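Local coordinates for SusD-like carbohydrate binding protein (Bacteroides vulgatus, PDB 3LEW) that probably binds carbohydrate at the outer membrane and so probably takes part in nutrient uptake, as a member of the SusD family, at residues A121-G126 / E182-L187; R345-Y350 / R399-G404. All coordinates share one frame; numbering follows the deposited sequence. Where two conformers were deposited one is given.

Contact 1: A121-G126 / E182-L187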
loop_
_atom_site.group_PDB
_atom_site.type_symbol
_atom_site.label_atom_id
_atom_site.label_comp_id
_atom_site.label_asym_id
_atom_site.label_seq_id
_atom_site.Cartn_x
_atom_site.Cartn_y
_atom_site.Cartn_z
ATOM N N ALA A 121 9.866 -2.175 -17.770
ATOM C CA ALA A 121 8.987 -1.068 -18.147
ATOM C C ALA A 121 7.526 -1.482 -18.140
ATOM O O ALA A 121 6.683 -0.777 -17.600
ATOM C CB ALA A 121 9.408 -0.479 -19.513
ATOM N N LEU A 122 7.239 -2.666 -18.662
ATOM C CA LEU A 122 5.866 -3.204 -18.633
ATOM C C LEU A 122 5.387 -3.498 -17.225
ATOM O O LEU A 122 4.226 -3.241 -16.906
ATOM C CB LEU A 122 5.784 -4.488 -19.496
ATOM C CG LEU A 122 5.781 -4.305 -21.031
ATOM C CD1 LEU A 122 6.093 -5.657 -21.775
ATOM C CD2 LEU A 122 4.425 -3.699 -21.528
ATOM N N ALA A 123 6.268 -4.045 -16.375
ATOM C CA ALA A 123 5.907 -4.407 -14.994
ATOM C C ALA A 123 5.595 -3.145 -14.183
ATOM O O ALA A 123 4.584 -3.102 -13.481
ATOM C CB ALA A 123 7.031 -5.268 -14.332
ATOM N N LEU A 124 6.427 -2.106 -14.327
ATOM C CA LEU A 124 6.175 -0.827 -13.638
ATOM C C LEU A 124 4.880 -0.208 -14.150
ATOM O O LEU A 124 4.068 0.290 -13.363
ATOM C CB LEU A 124 7.345 0.141 -13.786
ATOM C CG LEU A 124 7.253 1.503 -13.030
ATOM C CD1 LEU A 124 6.974 1.335 -11.548
ATOM C CD2 LEU A 124 8.526 2.295 -13.243
ATOM N N ARG A 125 4.688 -0.241 -15.459
ATOM C CA ARG A 125 3.442 0.294 -16.016
ATOM C C ARG A 125 2.238 -0.480 -15.462
ATOM O O ARG A 125 1.209 0.113 -15.030
ATOM C CB ARG A 125 3.462 0.279 -17.527
ATOM C CG ARG A 125 2.286 1.025 -18.128
ATOM C CD ARG A 125 2.342 1.048 -19.653
ATOM N NE ARG A 125 1.919 -0.217 -20.270
ATOM C CZ ARG A 125 1.987 -0.477 -21.590
ATOM N NH1 ARG A 125 2.523 0.389 -22.434
ATOM N NH2 ARG A 125 1.562 -1.627 -22.071
ATOM N N GLY A 126 2.342 -1.811 -15.450
ATOM C CA GLY A 126 1.286 -2.637 -14.880
ATOM C C GLY A 126 0.987 -2.328 -13.422
ATOM O O GLY A 126 -0.190 -2.307 -12.979
ATOM N N GLU A 182 1.883 -9.960 -17.221
ATOM C CA GLU A 182 2.079 -11.280 -17.809
ATOM C C GLU A 182 3.086 -11.170 -18.941
ATOM O O GLU A 182 3.871 -12.086 -19.145
ATOM C CB GLU A 182 0.750 -11.919 -18.307
ATOM C CG GLU A 182 -0.134 -12.335 -17.129
ATOM C CD GLU A 182 -1.436 -12.944 -17.535
ATOM O OE1 GLU A 182 -1.940 -12.613 -18.659
ATOM O OE2 GLU A 182 -1.932 -13.793 -16.756
ATOM N N GLU A 183 3.038 -10.076 -19.703
ATOM C CA GLU A 183 4.062 -9.850 -20.749
ATOM C C GLU A 183 5.467 -9.686 -20.145
ATOM O O GLU A 183 6.440 -10.234 -20.660
ATOM C CB GLU A 183 3.709 -8.623 -21.568
ATOM C CG GLU A 183 2.640 -8.943 -22.551
ATOM C CD GLU A 183 2.266 -7.798 -23.518
ATOM O OE1 GLU A 183 2.916 -6.708 -23.491
ATOM O OE2 GLU A 183 1.290 -8.021 -24.310
ATOM N N ALA A 184 5.548 -8.941 -19.041
ATOM C CA ALA A 184 6.804 -8.801 -18.285
ATOM C C ALA A 184 7.336 -10.130 -17.774
ATOM O O ALA A 184 8.546 -10.374 -17.797
ATOM C CB ALA A 184 6.626 -7.832 -17.138
ATOM N N LEU A 185 6.442 -10.963 -17.262
ATOM C CA LEU A 185 6.857 -12.262 -16.740
ATOM C C LEU A 185 7.570 -13.111 -17.792
ATOM O O LEU A 185 8.506 -13.827 -17.477
ATOM C CB LEU A 185 5.679 -13.039 -16.165
ATOM C CG LEU A 185 6.002 -14.290 -15.353
ATOM C CD1 LEU A 185 6.665 -13.900 -14.066
ATOM C CD2 LEU A 185 4.690 -15.078 -15.072
ATOM N N GLU A 186 7.101 -13.078 -19.028
ATOM C CA GLU A 186 7.720 -13.820 -20.123
ATOM C C GLU A 186 9.076 -13.235 -20.537
ATOM O O GLU A 186 9.963 -13.951 -21.014
ATOM C CB GLU A 186 6.760 -13.842 -21.311
ATOM C CG GLU A 186 7.243 -14.623 -22.541
ATOM C CD GLU A 186 7.304 -16.139 -22.344
ATOM O OE1 GLU A 186 6.910 -16.655 -21.270
ATOM O OE2 GLU A 186 7.758 -16.821 -23.295
ATOM N N LEU A 187 9.213 -11.925 -20.404
ATOM C CA LEU A 187 10.398 -11.197 -20.860
ATOM C C LEU A 187 11.560 -11.213 -19.871
ATOM O O LEU A 187 12.706 -11.227 -20.286
ATOM C CB LEU A 187 10.048 -9.739 -21.183
ATOM C CG LEU A 187 9.280 -9.514 -22.488
ATOM C CD1 LEU A 187 8.581 -8.127 -22.521
ATOM C CD2 LEU A 187 10.231 -9.710 -23.705
#
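The backbone O of Leu122 accepts a helical hydrogen bond from Gly126 N at 2.8 Å, while the side chain of Leu122 reaches across to Glu183, Ala184 and Leu187. The contact is largely apolar, and nothing polar is bonded across it. With CG beside the backbone N (chi1 -75°), Leu122 carries its two methyls to Glu183 and Leu187, whose side chains it meets at a slant. Its CD1 methyl meets Leu187 CD1 at 3.6 Å. The same methyl lies 3.8 Å from Glu183 OE1, and CD2 is almost as near to that oxygen. Glu183 also meets the CD1 methyl with its CB, so carbon and carboxylate oxygen of the glutamate both lie against the leucine. Closer to the backbone, Leu122 CB lies 4.2 Å from Ala184 CB. Ala184 CB also meets Ala123 CB, at 3.8 Å. These two alanines stand where the backbones come nearest, with Ala123 CA and Ala184 CA 5.6 Å apart. Their short side chains allow the segment axes to approach to 8.2 Å.

Polar links join the same two helices nearby. Arg125 NH2 makes a salt bridge to Asp180, and Gly126 O accepts from Ser177 OG. The Arg125 charge may also favour the carboxylate of Glu183, though Arg125 NH2 and Glu183 OE1 are 5.4 Å apart. Leu122 also touches Leu101 of helix 81-103. The segments run at 154° to each other, so helices 111-135 and 170-187 form an antiparallel pair with alanines at the close approach. Such packing is characteristic of the tetratricopeptide-like helical part of SusD-family proteins.

Contact 2: R345-Y350 / R399-G404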
loop_
_atom_site.group_PDB
_atom_site.type_symbol
_atom_site.label_atom_id
_atom_site.label_comp_id
_atom_site.label_asym_id
_atom_site.label_seq_id
_atom_site.Cartn_x
_atom_site.Cartn_y
_atom_site.Cartn_z
ATOM N N ARG A 345 6.215 -7.709 0.774
ATOM C CA ARG A 345 6.895 -8.731 1.551
ATOM C C ARG A 345 6.330 -10.121 1.268
ATOM O O ARG A 345 5.176 -10.287 0.822
ATOM C CB ARG A 345 6.713 -8.456 3.047
ATOM C CG ARG A 345 7.199 -7.136 3.458
ATOM C CD ARG A 345 7.243 -7.062 4.988
ATOM N NE ARG A 345 5.941 -6.880 5.630
ATOM C CZ ARG A 345 5.359 -7.719 6.482
ATOM N NH1 ARG A 345 5.891 -8.898 6.811
ATOM N NH2 ARG A 345 4.224 -7.342 7.076
ATOM N N VAL A 346 7.127 -11.126 1.587
ATOM C CA VAL A 346 6.686 -12.515 1.413
ATOM C C VAL A 346 5.398 -12.816 2.225
ATOM O O VAL A 346 4.538 -13.561 1.751
ATOM C CB VAL A 346 7.792 -13.536 1.757
ATOM C CG1 VAL A 346 7.280 -15.026 1.416
ATOM C CG2 VAL A 346 9.112 -13.229 0.967
ATOM N N ALA A 347 5.242 -12.258 3.417
ATOM C CA ALA A 347 4.034 -12.502 4.171
ATOM C C ALA A 347 2.764 -12.167 3.385
ATOM O O ALA A 347 1.751 -12.849 3.553
ATOM C CB ALA A 347 4.033 -11.709 5.525
ATOM N N GLU A 348 2.765 -11.079 2.619
ATOM C CA GLU A 348 1.625 -10.749 1.778
ATOM C C GLU A 348 1.331 -11.849 0.765
ATOM O O GLU A 348 0.163 -12.092 0.436
ATOM C CB GLU A 348 1.868 -9.410 1.060
ATOM C CG GLU A 348 0.684 -8.977 0.178
ATOM C CD GLU A 348 1.005 -7.875 -0.820
ATOM O OE1 GLU A 348 2.084 -7.273 -0.777
ATOM O OE2 GLU A 348 0.139 -7.636 -1.704
ATOM N N ILE A 349 2.388 -12.480 0.231
ATOM C CA ILE A 349 2.220 -13.557 -0.763
ATOM C C ILE A 349 1.581 -14.770 -0.118
ATOM O O ILE A 349 0.701 -15.375 -0.716
ATOM C CB ILE A 349 3.548 -13.921 -1.465
ATOM C CG1 ILE A 349 4.260 -12.660 -2.005
ATOM C CG2 ILE A 349 3.311 -14.952 -2.566
ATOM C CD1 ILE A 349 3.353 -11.776 -2.952
ATOM N N TYR A 350 1.959 -15.097 1.121
ATOM C CA TYR A 350 1.265 -16.177 1.846
ATOM C C TYR A 350 -0.228 -15.849 1.987
ATOM O O TYR A 350 -1.090 -16.692 1.792
ATOM C CB TYR A 350 1.814 -16.358 3.259
ATOM C CG TYR A 350 3.028 -17.241 3.415
ATOM C CD1 TYR A 350 4.311 -16.753 3.193
ATOM C CD2 TYR A 350 2.891 -18.542 3.831
ATOM C CE1 TYR A 350 5.431 -17.538 3.374
ATOM C CE2 TYR A 350 4.023 -19.358 4.006
ATOM C CZ TYR A 350 5.297 -18.833 3.805
ATOM O OH TYR A 350 6.409 -19.665 4.017
ATOM N N ARG A 399 -5.039 -7.336 8.126
ATOM C CA ARG A 399 -5.024 -6.124 8.939
ATOM C C ARG A 399 -3.960 -6.219 10.020
ATOM O O ARG A 399 -3.295 -5.221 10.318
ATOM C CB ARG A 399 -6.406 -5.900 9.572
ATOM C CG ARG A 399 -7.454 -5.477 8.493
ATOM C CD ARG A 399 -8.846 -5.606 9.045
ATOM N NE ARG A 399 -9.039 -4.787 10.231
ATOM C CZ ARG A 399 -10.099 -4.901 11.037
ATOM N NH1 ARG A 399 -11.050 -5.798 10.784
ATOM N NH2 ARG A 399 -10.236 -4.125 12.095
ATOM N N LYS A 400 -3.811 -7.403 10.572
ATOM C CA LYS A 400 -2.875 -7.628 11.685
ATOM C C LYS A 400 -1.426 -7.601 11.189
ATOM O O LYS A 400 -0.590 -6.942 11.782
ATOM C CB LYS A 400 -3.172 -8.948 12.368
ATOM C CG LYS A 400 -4.474 -8.971 13.149
ATOM C CD LYS A 400 -4.873 -10.404 13.484
ATOM C CE LYS A 400 -3.869 -11.083 14.472
ATOM N NZ LYS A 400 -4.126 -12.564 14.587
ATOM N N GLU A 401 -1.160 -8.304 10.113
ATOM C CA GLU A 401 0.220 -8.464 9.599
ATOM C C GLU A 401 0.698 -7.263 8.801
ATOM O O GLU A 401 1.899 -6.972 8.804
ATOM C CB GLU A 401 0.309 -9.742 8.750
ATOM C CG GLU A 401 1.664 -10.002 8.018
ATOM C CD GLU A 401 2.854 -10.234 8.932
ATOM O OE1 GLU A 401 2.665 -10.469 10.146
ATOM O OE2 GLU A 401 4.004 -10.200 8.425
ATOM N N LEU A 402 -0.219 -6.626 8.056
ATOM C CA LEU A 402 0.117 -5.548 7.112
ATOM C C LEU A 402 -0.214 -4.128 7.623
ATOM O O LEU A 402 -0.220 -3.171 6.843
ATOM C CB LEU A 402 -0.562 -5.780 5.749
ATOM C CG LEU A 402 -0.224 -7.135 5.119
ATOM C CD1 LEU A 402 -1.107 -7.379 3.856
ATOM C CD2 LEU A 402 1.269 -7.279 4.775
ATOM N N TRP A 403 -0.476 -4.010 8.909
ATOM C CA TRP A 403 -0.827 -2.727 9.532
ATOM C C TRP A 403 0.178 -1.663 9.140
ATOM O O TRP A 403 1.392 -1.850 9.268
ATOM C CB TRP A 403 -0.861 -2.854 11.071
ATOM C CG TRP A 403 -1.333 -1.594 11.759
ATOM C CD1 TRP A 403 -2.612 -1.318 12.181
ATOM C CD2 TRP A 403 -0.546 -0.403 12.066
ATOM N NE1 TRP A 403 -2.658 -0.060 12.766
ATOM C CE2 TRP A 403 -1.402 0.513 12.690
ATOM C CE3 TRP A 403 0.795 -0.047 11.881
ATOM C CZ2 TRP A 403 -0.971 1.777 13.086
ATOM C CZ3 TRP A 403 1.208 1.217 12.288
ATOM C CH2 TRP A 403 0.326 2.090 12.899
ATOM N N GLY A 404 -0.310 -0.535 8.655
ATOM C CA GLY A 404 0.591 0.551 8.331
ATOM C C GLY A 404 1.346 0.478 7.002
ATOM O O GLY A 404 2.036 1.430 6.652
#
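A buried cluster of charges joins the turn from strand 341-345 into helix 346-359 to the place where helix 387-401 gives way to loop, and the salt bridge from Arg345 to Glu401 lies within it. Two guanidinium nitrogens grip one oxygen. Arg345 NH1 meets Glu401 OE2 at 2.8 Å, on the anti side of the carboxylate, in the straighter bond (158°). The bond from Arg345 NH2 to Glu401 OE2 is longer, 3.2 Å, and more bent, and comes from above the carboxylate plane. Both arrive from the same face of that plane. The oxygen lies close to the guanidinium plane, but the two flat groups are turned 54° apart. Glu401 CG is anti to the backbone N (chi1 175°), and a bend at chi2 brings OE2 against Ala347 CB, 3.3 Å away. This junction belongs to the helical framework of the SusD fold. Glu405 and Glu253 also pair with Arg345, while Arg376 and Arg302 pair with Glu401. A glutamine in place of Glu401 would probably leave Arg345, Arg376 and Arg302 short of a shared negative charge. Leu402 adds an apolar flank: its CD2 lies 3.7 Å from Arg345 NH2 and 4.3 Å from Glu348 CB. Glu348 OE1 makes its salt bridge to Arg211.

How the contacts relate
Both contacts are largely buried, but they hold different elements. Contact 1 joins helices 111-135 and 170-187, and its centre lies about 20 Å from the centre of the chain. Exposed Glu183 forms part of its border. Contact 2 is nearer the middle, its centre about 10 Å from that of the chain, and all its touching residues are buried. It joins the strand-to-helix turn at Arg345 to the place where helix 387-401 runs out, rather than two helices lying alongside. The chemistry differs with place: the more peripheral contact is made mainly by alanines and leucines, and the deeper one mainly by paired charges, with Ala347 and Leu402 packed against them. The contacts follow in series along the chain, their nearest atoms about 12 Å apart.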